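Local coordinates for protein PrgA (Enterococcus faecalis, PDB 6Z9K) that provides surface exclusion that protects against unwanted conjugation, extending far outside the cell and including a CAP domain that binds magnesium, at residues K74-Y79 and V199-E204; E82-V87 and S188-G193; S99-K104 and N132-Y137; I103-D108 and H213-G218; K111-G116 and V122-K127. All coordinates share one frame; numbering follows the deposited sequence.

Contact 1: residues K74-Y79 and V199-E204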
# COMPACT_ATOMS: atom_id res chain seq x y z
N LYS A 74 2.27 -10.07 -8.51
CA LYS A 74 1.29 -10.64 -7.56
C LYS A 74 1.91 -10.63 -6.16
O LYS A 74 1.24 -10.19 -5.24
CB LYS A 74 0.79 -12.01 -7.99
CG LYS A 74 -0.36 -12.54 -7.14
CD LYS A 74 -1.33 -13.42 -7.94
CE LYS A 74 -2.07 -12.59 -8.99
NZ LYS A 74 -3.17 -13.32 -9.68
N GLU A 75 3.19 -10.99 -6.02
CA GLU A 75 3.86 -11.02 -4.69
C GLU A 75 3.80 -9.63 -4.07
O GLU A 75 3.55 -9.53 -2.86
CB GLU A 75 5.32 -11.46 -4.77
CG GLU A 75 5.51 -12.94 -5.00
CD GLU A 75 7.00 -13.28 -5.15
OE1 GLU A 75 7.36 -13.95 -6.16
OE2 GLU A 75 7.79 -12.80 -4.28
N LEU A 76 4.14 -8.61 -4.84
CA LEU A 76 4.19 -7.22 -4.37
C LEU A 76 2.82 -6.80 -3.84
O LEU A 76 2.78 -6.22 -2.76
CB LEU A 76 4.65 -6.32 -5.51
CG LEU A 76 5.06 -4.91 -5.11
CD1 LEU A 76 6.31 -4.94 -4.25
CD2 LEU A 76 5.18 -4.00 -6.33
N SER A 77 1.76 -7.13 -4.56
CA SER A 77 0.38 -6.76 -4.15
C SER A 77 -0.03 -7.58 -2.92
O SER A 77 -0.62 -6.98 -2.01
CB SER A 77 -0.59 -6.96 -5.27
OG SER A 77 -0.47 -5.91 -6.24
N VAL A 78 0.30 -8.86 -2.90
CA VAL A 78 -0.12 -9.71 -1.77
C VAL A 78 0.62 -9.24 -0.52
O VAL A 78 -0.00 -9.17 0.57
CB VAL A 78 0.09 -11.21 -2.04
CG1 VAL A 78 -0.08 -11.98 -0.75
CG2 VAL A 78 -0.81 -11.73 -3.12
N TYR A 79 1.92 -8.93 -0.61
CA TYR A 79 2.72 -8.49 0.55
C TYR A 79 2.07 -7.27 1.21
O TYR A 79 1.81 -7.20 2.42
CB TYR A 79 4.12 -8.12 0.10
CG TYR A 79 4.90 -7.37 1.14
CD1 TYR A 79 5.50 -8.02 2.21
CD2 TYR A 79 5.04 -6.02 1.08
CE1 TYR A 79 6.22 -7.33 3.17
CE2 TYR A 79 5.74 -5.30 2.03
CZ TYR A 79 6.33 -5.94 3.10
OH TYR A 79 7.07 -5.24 4.02
N VAL A 199 -0.71 -3.00 -6.19
CA VAL A 199 0.48 -2.12 -5.98
C VAL A 199 1.31 -2.09 -7.25
O VAL A 199 1.66 -3.14 -7.77
CB VAL A 199 1.33 -2.60 -4.79
CG1 VAL A 199 2.52 -1.67 -4.57
CG2 VAL A 199 0.48 -2.72 -3.53
N SER A 200 1.65 -0.90 -7.69
CA SER A 200 2.57 -0.78 -8.82
C SER A 200 3.68 0.21 -8.47
O SER A 200 3.65 0.87 -7.43
CB SER A 200 1.82 -0.35 -10.04
OG SER A 200 1.08 0.83 -9.76
N LEU A 201 4.61 0.31 -9.40
CA LEU A 201 5.86 1.08 -9.23
C LEU A 201 6.11 1.84 -10.54
O LEU A 201 5.79 1.30 -11.60
CB LEU A 201 7.04 0.13 -9.01
CG LEU A 201 6.93 -0.86 -7.85
CD1 LEU A 201 8.12 -1.83 -7.89
CD2 LEU A 201 6.84 -0.14 -6.54
N SER A 202 6.67 3.03 -10.47
CA SER A 202 7.03 3.75 -11.71
C SER A 202 8.29 4.58 -11.46
O SER A 202 8.59 4.92 -10.29
CB SER A 202 5.88 4.58 -12.24
OG SER A 202 5.56 5.69 -11.42
N GLY A 203 8.92 4.94 -12.57
CA GLY A 203 10.12 5.76 -12.47
C GLY A 203 11.02 5.51 -13.66
O GLY A 203 11.05 4.38 -14.13
N GLU A 204 11.80 6.51 -13.99
CA GLU A 204 12.89 6.41 -14.97
C GLU A 204 13.98 5.52 -14.39
O GLU A 204 14.04 5.38 -13.19
CB GLU A 204 13.47 7.79 -15.27
CG GLU A 204 12.51 8.70 -15.99
CD GLU A 204 11.99 8.13 -17.30
OE1 GLU A 204 12.81 7.50 -18.05
OE2 GLU A 204 10.79 8.33 -17.59
O HOH W 1 1.20 -5.70 -8.33

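Contact 2: residues E82-V87 and S188-G193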
# COMPACT_ATOMS: atom_id res chain seq x y z
N GLU A 82 -1.55 -7.91 2.63
CA GLU A 82 -1.49 -8.63 3.94
C GLU A 82 -1.27 -7.61 5.04
O GLU A 82 -1.93 -7.71 6.10
CB GLU A 82 -0.36 -9.65 3.92
CG GLU A 82 -0.71 -10.94 3.19
CD GLU A 82 0.44 -11.92 3.09
OE1 GLU A 82 1.56 -11.55 3.45
OE2 GLU A 82 0.19 -13.05 2.62
N LEU A 83 -0.30 -6.70 4.86
CA LEU A 83 -0.04 -5.73 5.93
C LEU A 83 -1.28 -4.87 6.18
O LEU A 83 -1.63 -4.63 7.38
CB LEU A 83 1.13 -4.82 5.56
CG LEU A 83 2.46 -5.54 5.42
CD1 LEU A 83 3.58 -4.52 5.09
CD2 LEU A 83 2.80 -6.36 6.63
N LEU A 84 -1.90 -4.37 5.14
CA LEU A 84 -3.05 -3.46 5.32
C LEU A 84 -4.26 -4.23 5.87
O LEU A 84 -4.97 -3.67 6.73
CB LEU A 84 -3.35 -2.75 4.00
CG LEU A 84 -4.45 -1.72 4.09
CD1 LEU A 84 -4.15 -0.63 5.14
CD2 LEU A 84 -4.65 -1.07 2.71
N ASN A 85 -4.50 -5.42 5.39
CA ASN A 85 -5.65 -6.24 5.86
C ASN A 85 -5.48 -6.56 7.34
O ASN A 85 -6.50 -6.68 8.04
CB ASN A 85 -5.83 -7.54 5.09
CG ASN A 85 -6.62 -7.36 3.81
OD1 ASN A 85 -7.31 -6.34 3.70
ND2 ASN A 85 -6.60 -8.39 2.95
N ASP A 86 -4.26 -6.72 7.82
CA ASP A 86 -4.02 -7.01 9.25
C ASP A 86 -4.61 -5.84 10.05
O ASP A 86 -5.31 -6.07 11.03
CB ASP A 86 -2.55 -7.31 9.47
CG ASP A 86 -2.15 -7.53 10.92
OD1 ASP A 86 -2.65 -8.49 11.48
OD2 ASP A 86 -1.35 -6.74 11.45
N VAL A 87 -4.34 -4.61 9.66
CA VAL A 87 -4.84 -3.41 10.36
C VAL A 87 -6.35 -3.36 10.15
O VAL A 87 -7.12 -3.16 11.08
CB VAL A 87 -4.14 -2.17 9.81
CG1 VAL A 87 -4.70 -0.89 10.36
CG2 VAL A 87 -2.66 -2.25 10.07
N SER A 188 -8.16 7.11 3.43
CA SER A 188 -8.29 6.29 2.23
C SER A 188 -7.93 4.83 2.46
O SER A 188 -8.66 3.94 2.02
CB SER A 188 -7.45 6.91 1.14
OG SER A 188 -7.61 6.13 -0.02
N LEU A 189 -6.78 4.58 3.07
CA LEU A 189 -6.31 3.20 3.31
C LEU A 189 -7.30 2.46 4.21
O LEU A 189 -7.43 1.23 4.11
CB LEU A 189 -4.92 3.26 3.95
CG LEU A 189 -3.76 3.72 3.09
CD1 LEU A 189 -2.52 3.78 3.96
CD2 LEU A 189 -3.53 2.77 1.93
N LEU A 190 -8.00 3.19 5.10
CA LEU A 190 -8.91 2.53 6.04
C LEU A 190 -10.36 2.81 5.65
O LEU A 190 -11.23 2.65 6.50
CB LEU A 190 -8.58 3.00 7.46
CG LEU A 190 -7.18 2.70 7.93
CD1 LEU A 190 -7.03 3.13 9.39
CD2 LEU A 190 -6.83 1.19 7.80
N GLN A 191 -10.64 3.10 4.38
CA GLN A 191 -12.04 3.39 3.97
C GLN A 191 -12.89 2.13 4.03
O GLN A 191 -12.48 1.09 3.51
CB GLN A 191 -12.03 4.00 2.57
CG GLN A 191 -13.41 4.44 2.14
CD GLN A 191 -13.49 4.98 0.74
OE1 GLN A 191 -13.51 6.19 0.55
NE2 GLN A 191 -13.58 4.10 -0.24
N ASP A 192 -14.07 2.15 4.66
CA ASP A 192 -14.82 0.86 4.74
C ASP A 192 -15.46 0.64 3.35
O ASP A 192 -15.64 1.61 2.57
CB ASP A 192 -15.78 0.74 5.94
CG ASP A 192 -16.13 -0.68 6.41
OD1 ASP A 192 -15.60 -1.74 5.87
OD2 ASP A 192 -16.95 -0.74 7.38
N GLY A 193 -15.62 -0.61 3.01
CA GLY A 193 -16.29 -1.07 1.80
C GLY A 193 -15.32 -1.32 0.66
O GLY A 193 -15.72 -1.90 -0.35

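Contact 3: residues S99-K104 and N132-Y137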
# COMPACT_ATOMS: atom_id res chain seq x y z
N SER A 99 -6.35 -9.35 -7.23
CA SER A 99 -6.83 -10.05 -8.44
C SER A 99 -6.00 -9.66 -9.64
O SER A 99 -5.31 -8.65 -9.59
CB SER A 99 -8.28 -9.70 -8.66
OG SER A 99 -8.41 -8.32 -8.81
N ASP A 100 -6.10 -10.41 -10.73
CA ASP A 100 -5.51 -9.96 -12.02
C ASP A 100 -6.06 -8.57 -12.34
O ASP A 100 -5.30 -7.74 -12.81
CB ASP A 100 -5.81 -10.99 -13.10
CG ASP A 100 -5.33 -12.35 -12.63
OD1 ASP A 100 -4.14 -12.44 -12.27
OD2 ASP A 100 -6.19 -13.25 -12.46
N GLN A 101 -7.31 -8.33 -12.03
CA GLN A 101 -8.01 -7.04 -12.30
C GLN A 101 -7.32 -5.92 -11.52
O GLN A 101 -6.98 -4.90 -12.09
CB GLN A 101 -9.47 -7.14 -11.88
CG GLN A 101 -10.23 -5.85 -12.01
CD GLN A 101 -11.71 -6.11 -11.85
OE1 GLN A 101 -12.19 -6.51 -10.81
NE2 GLN A 101 -12.45 -5.78 -12.91
N SER A 102 -7.10 -6.10 -10.22
CA SER A 102 -6.52 -5.02 -9.38
C SER A 102 -5.06 -4.76 -9.80
O SER A 102 -4.61 -3.59 -9.83
CB SER A 102 -6.68 -5.34 -7.92
OG SER A 102 -5.78 -6.36 -7.48
N ILE A 103 -4.32 -5.80 -10.11
CA ILE A 103 -2.89 -5.69 -10.55
C ILE A 103 -2.84 -4.94 -11.88
O ILE A 103 -2.07 -4.01 -12.03
CB ILE A 103 -2.28 -7.08 -10.61
CG1 ILE A 103 -2.19 -7.66 -9.20
CG2 ILE A 103 -0.91 -7.06 -11.27
CD1 ILE A 103 -1.81 -9.13 -9.22
N LYS A 104 -3.66 -5.34 -12.84
CA LYS A 104 -3.60 -4.73 -14.19
C LYS A 104 -3.97 -3.26 -14.07
O LYS A 104 -3.33 -2.44 -14.74
CB LYS A 104 -4.54 -5.43 -15.19
CG LYS A 104 -4.51 -4.84 -16.60
CD LYS A 104 -5.41 -5.58 -17.52
CE LYS A 104 -5.57 -4.93 -18.88
NZ LYS A 104 -6.22 -3.59 -18.82
N ASN A 132 -9.88 0.09 -17.90
CA ASN A 132 -10.08 -1.09 -17.04
C ASN A 132 -11.53 -1.23 -16.57
O ASN A 132 -11.81 -2.17 -15.81
CB ASN A 132 -9.10 -1.06 -15.86
CG ASN A 132 -7.69 -1.43 -16.32
OD1 ASN A 132 -7.38 -2.61 -16.40
ND2 ASN A 132 -6.90 -0.45 -16.73
N GLY A 133 -12.42 -0.40 -17.07
CA GLY A 133 -13.86 -0.50 -16.81
C GLY A 133 -14.26 0.19 -15.53
O GLY A 133 -15.41 -0.05 -15.07
N PHE A 134 -13.41 1.04 -14.97
CA PHE A 134 -13.73 1.81 -13.75
C PHE A 134 -14.27 3.19 -14.11
O PHE A 134 -13.92 3.78 -15.14
CB PHE A 134 -12.47 1.93 -12.88
CG PHE A 134 -12.06 0.63 -12.26
CD1 PHE A 134 -11.29 -0.29 -12.96
CD2 PHE A 134 -12.51 0.25 -10.99
CE1 PHE A 134 -10.91 -1.49 -12.43
CE2 PHE A 134 -12.11 -0.96 -10.44
CZ PHE A 134 -11.33 -1.84 -11.14
N LYS A 135 -15.01 3.77 -13.19
CA LYS A 135 -15.56 5.12 -13.32
C LYS A 135 -14.43 6.14 -13.31
O LYS A 135 -13.44 5.98 -12.60
CB LYS A 135 -16.54 5.40 -12.18
CG LYS A 135 -17.75 4.50 -12.27
CD LYS A 135 -18.60 4.57 -11.05
CE LYS A 135 -19.92 3.91 -11.36
NZ LYS A 135 -20.70 3.72 -10.12
N GLU A 136 -14.63 7.18 -14.12
CA GLU A 136 -13.70 8.33 -14.13
C GLU A 136 -14.25 9.44 -13.23
O GLU A 136 -15.48 9.68 -13.18
CB GLU A 136 -13.54 8.89 -15.53
CG GLU A 136 -12.90 7.93 -16.49
CD GLU A 136 -12.64 8.62 -17.82
OE1 GLU A 136 -13.35 8.29 -18.81
OE2 GLU A 136 -11.69 9.46 -17.86
N TYR A 137 -13.34 10.23 -12.67
CA TYR A 137 -13.65 11.41 -11.83
C TYR A 137 -12.74 12.52 -12.35
O TYR A 137 -11.66 12.68 -11.86
CB TYR A 137 -13.41 11.08 -10.37
CG TYR A 137 -14.23 9.90 -9.90
CD1 TYR A 137 -13.76 8.61 -10.05
CD2 TYR A 137 -15.50 10.06 -9.40
CE1 TYR A 137 -14.51 7.50 -9.68
CE2 TYR A 137 -16.25 8.98 -8.97
CZ TYR A 137 -15.78 7.69 -9.14
OH TYR A 137 -16.59 6.66 -8.72
O HOH W 2 -8.15 -4.46 -14.60
O HOH W 3 -10.92 -4.68 -15.30

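Contact 4: residues I103-D108 and H213-G218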
# COMPACT_ATOMS: atom_id res chain seq x y z
N ILE A 103 -4.32 -5.80 -10.11
CA ILE A 103 -2.89 -5.69 -10.55
C ILE A 103 -2.84 -4.94 -11.88
O ILE A 103 -2.07 -4.01 -12.03
CB ILE A 103 -2.28 -7.08 -10.61
CG1 ILE A 103 -2.19 -7.66 -9.20
CG2 ILE A 103 -0.91 -7.06 -11.27
CD1 ILE A 103 -1.81 -9.13 -9.22
N LYS A 104 -3.66 -5.34 -12.84
CA LYS A 104 -3.60 -4.73 -14.19
C LYS A 104 -3.97 -3.26 -14.07
O LYS A 104 -3.33 -2.44 -14.74
CB LYS A 104 -4.54 -5.43 -15.19
CG LYS A 104 -4.51 -4.84 -16.60
CD LYS A 104 -5.41 -5.58 -17.52
CE LYS A 104 -5.57 -4.93 -18.88
NZ LYS A 104 -6.22 -3.59 -18.82
N PHE A 105 -4.97 -2.93 -13.27
CA PHE A 105 -5.41 -1.54 -13.12
C PHE A 105 -4.24 -0.76 -12.54
O PHE A 105 -3.87 0.34 -13.07
CB PHE A 105 -6.67 -1.46 -12.27
CG PHE A 105 -7.26 -0.11 -12.02
CD1 PHE A 105 -7.03 1.00 -12.83
CD2 PHE A 105 -8.14 0.01 -10.95
CE1 PHE A 105 -7.66 2.19 -12.58
CE2 PHE A 105 -8.74 1.22 -10.70
CZ PHE A 105 -8.50 2.30 -11.50
N ALA A 106 -3.65 -1.26 -11.45
CA ALA A 106 -2.53 -0.53 -10.81
C ALA A 106 -1.37 -0.29 -11.79
O ALA A 106 -0.79 0.83 -11.84
CB ALA A 106 -2.03 -1.29 -9.61
N TRP A 107 -1.00 -1.31 -12.58
CA TRP A 107 0.17 -1.20 -13.49
C TRP A 107 -0.18 -0.27 -14.66
O TRP A 107 0.75 0.39 -15.18
CB TRP A 107 0.70 -2.59 -13.86
CG TRP A 107 1.48 -3.13 -12.70
CD1 TRP A 107 1.00 -3.97 -11.72
CD2 TRP A 107 2.82 -2.79 -12.31
NE1 TRP A 107 1.98 -4.22 -10.79
CE2 TRP A 107 3.10 -3.48 -11.12
CE3 TRP A 107 3.83 -1.99 -12.87
CZ2 TRP A 107 4.35 -3.41 -10.49
CZ3 TRP A 107 5.04 -1.89 -12.22
CH2 TRP A 107 5.30 -2.61 -11.06
N ASP A 108 -1.44 -0.22 -15.09
CA ASP A 108 -1.86 0.77 -16.10
C ASP A 108 -1.68 2.19 -15.52
O ASP A 108 -1.15 3.08 -16.25
CB ASP A 108 -3.24 0.48 -16.65
CG ASP A 108 -3.30 -0.66 -17.63
OD1 ASP A 108 -2.21 -1.20 -18.02
OD2 ASP A 108 -4.43 -1.04 -17.97
N HIS A 213 2.67 3.10 -6.08
CA HIS A 213 1.24 3.40 -6.31
C HIS A 213 0.40 2.32 -5.60
O HIS A 213 0.44 1.17 -6.04
CB HIS A 213 0.90 3.39 -7.82
CG HIS A 213 1.75 4.26 -8.70
ND1 HIS A 213 1.29 5.46 -9.22
CD2 HIS A 213 2.99 4.09 -9.22
CE1 HIS A 213 2.25 6.01 -9.98
NE2 HIS A 213 3.29 5.18 -10.00
N ILE A 214 -0.30 2.70 -4.55
CA ILE A 214 -1.27 1.80 -3.90
C ILE A 214 -2.66 2.17 -4.42
O ILE A 214 -3.15 3.25 -4.19
CB ILE A 214 -1.16 1.88 -2.36
CG1 ILE A 214 0.24 1.45 -1.89
CG2 ILE A 214 -2.29 1.03 -1.74
CD1 ILE A 214 0.42 1.41 -0.36
N ILE A 215 -3.23 1.25 -5.20
CA ILE A 215 -4.53 1.40 -5.90
C ILE A 215 -5.57 0.54 -5.16
O ILE A 215 -5.34 -0.64 -4.98
CB ILE A 215 -4.38 1.05 -7.39
CG1 ILE A 215 -3.22 1.82 -8.04
CG2 ILE A 215 -5.72 1.28 -8.04
CD1 ILE A 215 -3.24 3.28 -7.83
N SER A 216 -6.63 1.14 -4.65
CA SER A 216 -7.64 0.35 -3.90
C SER A 216 -9.03 0.93 -4.11
O SER A 216 -9.17 2.11 -4.45
CB SER A 216 -7.26 0.27 -2.45
OG SER A 216 -7.16 1.55 -1.86
N TYR A 217 -10.05 0.09 -4.00
CA TYR A 217 -11.42 0.49 -4.37
C TYR A 217 -12.37 -0.62 -3.92
O TYR A 217 -11.92 -1.75 -3.57
CB TYR A 217 -11.52 0.67 -5.90
CG TYR A 217 -11.00 -0.52 -6.66
CD1 TYR A 217 -11.79 -1.65 -6.94
CD2 TYR A 217 -9.67 -0.54 -7.12
CE1 TYR A 217 -11.27 -2.76 -7.58
CE2 TYR A 217 -9.14 -1.67 -7.71
CZ TYR A 217 -9.94 -2.76 -8.00
OH TYR A 217 -9.47 -3.89 -8.63
N GLY A 218 -13.65 -0.28 -3.98
CA GLY A 218 -14.74 -1.24 -3.92
C GLY A 218 -15.47 -1.43 -5.24
O GLY A 218 -15.14 -0.75 -6.21

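Contact 5: residues K111-G116 and V122-K127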
# COMPACT_ATOMS: atom_id res chain seq x y z
N LYS A 111 2.11 2.91 -15.60
CA LYS A 111 2.58 3.10 -17.00
C LYS A 111 2.19 4.49 -17.52
O LYS A 111 3.01 5.17 -18.18
CB LYS A 111 1.91 2.04 -17.88
CG LYS A 111 2.39 2.04 -19.31
CD LYS A 111 1.97 0.79 -20.04
CE LYS A 111 0.49 0.68 -20.31
NZ LYS A 111 0.30 -0.09 -21.56
N TYR A 112 0.99 4.96 -17.21
CA TYR A 112 0.46 6.22 -17.75
C TYR A 112 0.91 7.41 -16.92
O TYR A 112 0.71 8.54 -17.39
CB TYR A 112 -1.06 6.14 -17.84
CG TYR A 112 -1.59 5.14 -18.85
CD1 TYR A 112 -0.79 4.65 -19.89
CD2 TYR A 112 -2.91 4.76 -18.83
CE1 TYR A 112 -1.31 3.78 -20.84
CE2 TYR A 112 -3.45 3.90 -19.75
CZ TYR A 112 -2.64 3.43 -20.79
OH TYR A 112 -3.19 2.58 -21.72
N SER A 113 1.42 7.19 -15.70
CA SER A 113 1.79 8.32 -14.80
C SER A 113 3.12 8.96 -15.24
O SER A 113 4.10 8.24 -15.46
CB SER A 113 1.85 7.88 -13.36
OG SER A 113 0.54 7.62 -12.88
N ASP A 114 3.11 10.27 -15.32
CA ASP A 114 4.27 11.11 -15.71
C ASP A 114 5.41 10.86 -14.70
O ASP A 114 5.26 11.24 -13.52
CB ASP A 114 3.81 12.56 -15.86
CG ASP A 114 4.90 13.56 -16.12
OD1 ASP A 114 6.10 13.10 -16.34
OD2 ASP A 114 4.58 14.79 -16.19
N THR A 115 6.54 10.31 -15.16
CA THR A 115 7.65 9.94 -14.25
C THR A 115 8.31 11.20 -13.72
O THR A 115 9.03 11.07 -12.67
CB THR A 115 8.67 9.03 -14.92
OG1 THR A 115 9.07 9.67 -16.13
CG2 THR A 115 8.11 7.66 -15.19
N GLY A 116 8.05 12.36 -14.33
CA GLY A 116 8.62 13.66 -13.96
C GLY A 116 7.77 14.34 -12.92
O GLY A 116 8.20 15.38 -12.37
N VAL A 122 -3.68 12.72 -12.37
CA VAL A 122 -5.13 12.45 -12.45
C VAL A 122 -5.49 12.08 -13.88
O VAL A 122 -6.38 11.32 -14.07
CB VAL A 122 -6.01 13.61 -11.93
CG1 VAL A 122 -5.74 13.82 -10.43
CG2 VAL A 122 -5.84 14.90 -12.63
N ILE A 123 -4.81 12.61 -14.89
CA ILE A 123 -5.10 12.23 -16.30
C ILE A 123 -4.76 10.75 -16.47
O ILE A 123 -5.56 10.00 -17.05
CB ILE A 123 -4.29 13.08 -17.27
CG1 ILE A 123 -4.84 14.50 -17.25
CG2 ILE A 123 -4.32 12.46 -18.66
CD1 ILE A 123 -4.07 15.45 -18.03
N ALA A 124 -3.63 10.31 -15.94
CA ALA A 124 -3.21 8.91 -16.00
C ALA A 124 -4.21 8.02 -15.25
O ALA A 124 -4.56 6.91 -15.73
CB ALA A 124 -1.86 8.74 -15.36
N ILE A 125 -4.62 8.43 -14.05
CA ILE A 125 -5.51 7.58 -13.24
C ILE A 125 -6.84 7.38 -13.95
O ILE A 125 -7.32 6.24 -14.03
CB ILE A 125 -5.65 8.22 -11.84
CG1 ILE A 125 -4.31 8.20 -11.09
CG2 ILE A 125 -6.74 7.53 -11.04
CD1 ILE A 125 -4.25 9.16 -9.89
N ASN A 126 -7.44 8.45 -14.45
CA ASN A 126 -8.73 8.35 -15.15
C ASN A 126 -8.61 7.62 -16.50
O ASN A 126 -9.53 6.88 -16.84
CB ASN A 126 -9.34 9.72 -15.29
CG ASN A 126 -9.85 10.21 -13.96
OD1 ASN A 126 -10.61 9.49 -13.31
ND2 ASN A 126 -9.45 11.40 -13.52
N LYS A 127 -7.48 7.78 -17.17
CA LYS A 127 -7.31 7.04 -18.45
C LYS A 127 -7.25 5.54 -18.14
O LYS A 127 -7.89 4.72 -18.84
CB LYS A 127 -6.05 7.49 -19.16
CG LYS A 127 -5.79 6.86 -20.51
CD LYS A 127 -4.47 7.34 -21.12
CE LYS A 127 -4.39 7.11 -22.61
NZ LYS A 127 -4.28 5.67 -23.00

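Contact 1: residues K74-Y79 and V199-E204
S77 and V199 bring helix 70-90 onto the edge strand 196-202 of the three-stranded antiparallel sheet in the PrgA CAP domain, a helix-on-sheet layer whose closest CA pair is S77 and V199. The short helical and strand segments run at 119° to each other, so the strand soon moves away and only its first part is gripped. That part is packed on one flank and bonded on the other. L76 has CG anti to its backbone N (chi1 -166°), which carries CD2 into the angle between two strand residues. It lies 3.9 Å from CG1 of V199, whose side chain crosses it at about a right angle, and equally 3.9 Å from CG of L201, which meets it tip to tip. I167 of helix 160-176 also packs on L76. The loose side is the far end of the strand, where S202 to E204 make no contact with the helical segment and the chain leads into the exposed E204, held by T115. The polar flank is bonded directly and through one water: S77 OG accepts the V199 N-H over 2.9 Å in a nearly straight bond (162°), and the water spans S77 OG and V199 O, donating to that carbonyl at 2.7 Å.

Contact 2: residues E82-V87 and S188-G193
The flat group that L84 meets is the L189-L190 peptide, for no ring takes part across this contact. Both L84 methyls stand on the same side of it: CD1, well above the peptide plane, and CD2, closer to it, are each 3.9 Å from L189 O. That oxygen gets its hydrogen bond from NH1 of R88, whose NH2 reaches Q191 O, so one guanidinium spans the turn after the helix. The rest is methyl packing. L84 CD2 touches L189 CD2 at 4.1 Å. L190, the first residue to leave helical geometry, extends CD2 to V87 CG1 at 3.9 Å, the two side chains crossing at about a right angle. CD2 of L190 also touches L84 CD1 at 4.2 Å, which puts it against residues one helical turn apart. The contact thus joins the C-terminal part of helix 70-90 to the end of helix 184-189, the helix that carries the magnesium ligand H185. Beside it, L171 and M174 of helix 160-176 pack on L189, and I214 of strand 211-217 touches the same leucine.

Contact 3: residues S99-K104 and N132-Y137
K104 and N132 join the first turns of helix 100-112 to the end of helix 122-132, with a capping box on one side and a Schellman motif on the other. The charged group supplies the direct bond: K104 NZ donates to N132 OD1 at 2.9 Å, from 43° above the carbonyl plane. An extended lysine chain bent at chi4 (-63°) folds NZ back over that oxygen, and K104 CG passes N132 OD1 at 3.6 Å. D108 OD2 receives both N132 ND2 and K104 NZ, closing a three-residue network. Two waters add bridges, one linking Q101 O to N132 OD1 and the other Q101 NE2 to N132 O; Q101 NE2 also bonds to Q227 O. Apolar contact is slight: CG of Q101 sits at the edge of the F134 ring, 4.2 Å from CZ. G133, at positive phi, makes the Schellman turn, and S99 with S102 forms the box: S102 N donates to S99 OG at 2.9 Å, and S99 N to S102 OG at 3.1 Å.

Contact 4: residues I103-D108 and H213-G218
A106 and I215 mark the closest backbone approach, their CA atoms 5.6 Å apart, where helical segment 103-108 and strand segment 213-217 run at 134° between their N-to-C directions. They belong to helix 100-112 and central strand 211-217, and this is one face of the alpha-beta-alpha sandwich of the CAP domain: H213, I215 and Y217 turn toward this helix, while I214 turns the other way and meets T80 of helix 70-90. A106 has only its CB to offer, and this lets the strand in close, with I215 CG1 3.7 Å from CB. The other branch of I215, CG2, lies over one face of the F105 ring at 4.0 Å from both CD2 and CE2. A chi1 of -180° carries the F105 ring out from the helix so that this face takes I215 and its edge meets Y217. It is held further by a stack on F134 and an edge-to-face contact with Y143. The side chain of I215 is also about 9 Å from the bound magnesium ion. The F105 and Y217 rings pass alongside with opposed directions, their planes 52° apart and CD2 of F105 3.8 Å from CE2 of Y217.

Contact 5: residues K111-G116 and V122-K127
CA of Y112 and CA of A124 lie 4.9 Å apart, where the end of helix 100-112 meets the start of helix 122-132 across a short loop. Taking Y112 from the backbone outward, its CB rests on the methyl CB of A124 at 3.7 Å. The ring then runs along helix 122-132, with A124 O near its plane at one edge and K127 across one face. CD2 and CE2 each lie 3.8 Å from K127 CD, which sits 3.7 Å above the ring plane, offset toward the rim, in a CH-pi contact. Farther out, CZ approaches K127 NZ at 3.5 Å, and at the tip OH bonds to E131 OE1. K127 is extended as far as CE and bent at chi4 (-70°), which tips NZ in over the outer part of the ring. Seen from the ring centroid, NZ stands 33° off the normal, an off-centre cation-pi contact. At the root of the side chain, A124 CB presses on Y112 O and on S113 OG, itself hydrogen-bonded to I109 O, while D114 OD1 closes an Asx turn onto G116 N. The carboxylate of D121 takes N-H groups from both sides, D114 N and A124 N. K127 NZ also forms a salt bridge to E131, so one carboxylate holds both the phenol and the ammonium. That shared acceptor would offset the lysine's charge and keep it pinned over the tyrosine face at this partly buried corner.

From the N terminus, helix 70-90 starts two long loops: contact 1 closes the outer one on strand 196-202, and contact 2, begun farther along the same helix, closes inside it after helix 184-189. Within both, contact 3 closes a much shorter loop from the start of helix 100-112 to the end of helix 122-132, and contact 5 nests deepest, joining those two helices at their turn. Contact 4 sets out from the same stretch as contact 3, sharing I103 and K104, but ends on strand 211-217 and so crosses contacts 1 and 2. Contacts 1 and 4 reach neighbouring strands of one sheet; H213 also touches S113, tying contact 4 to contact 5.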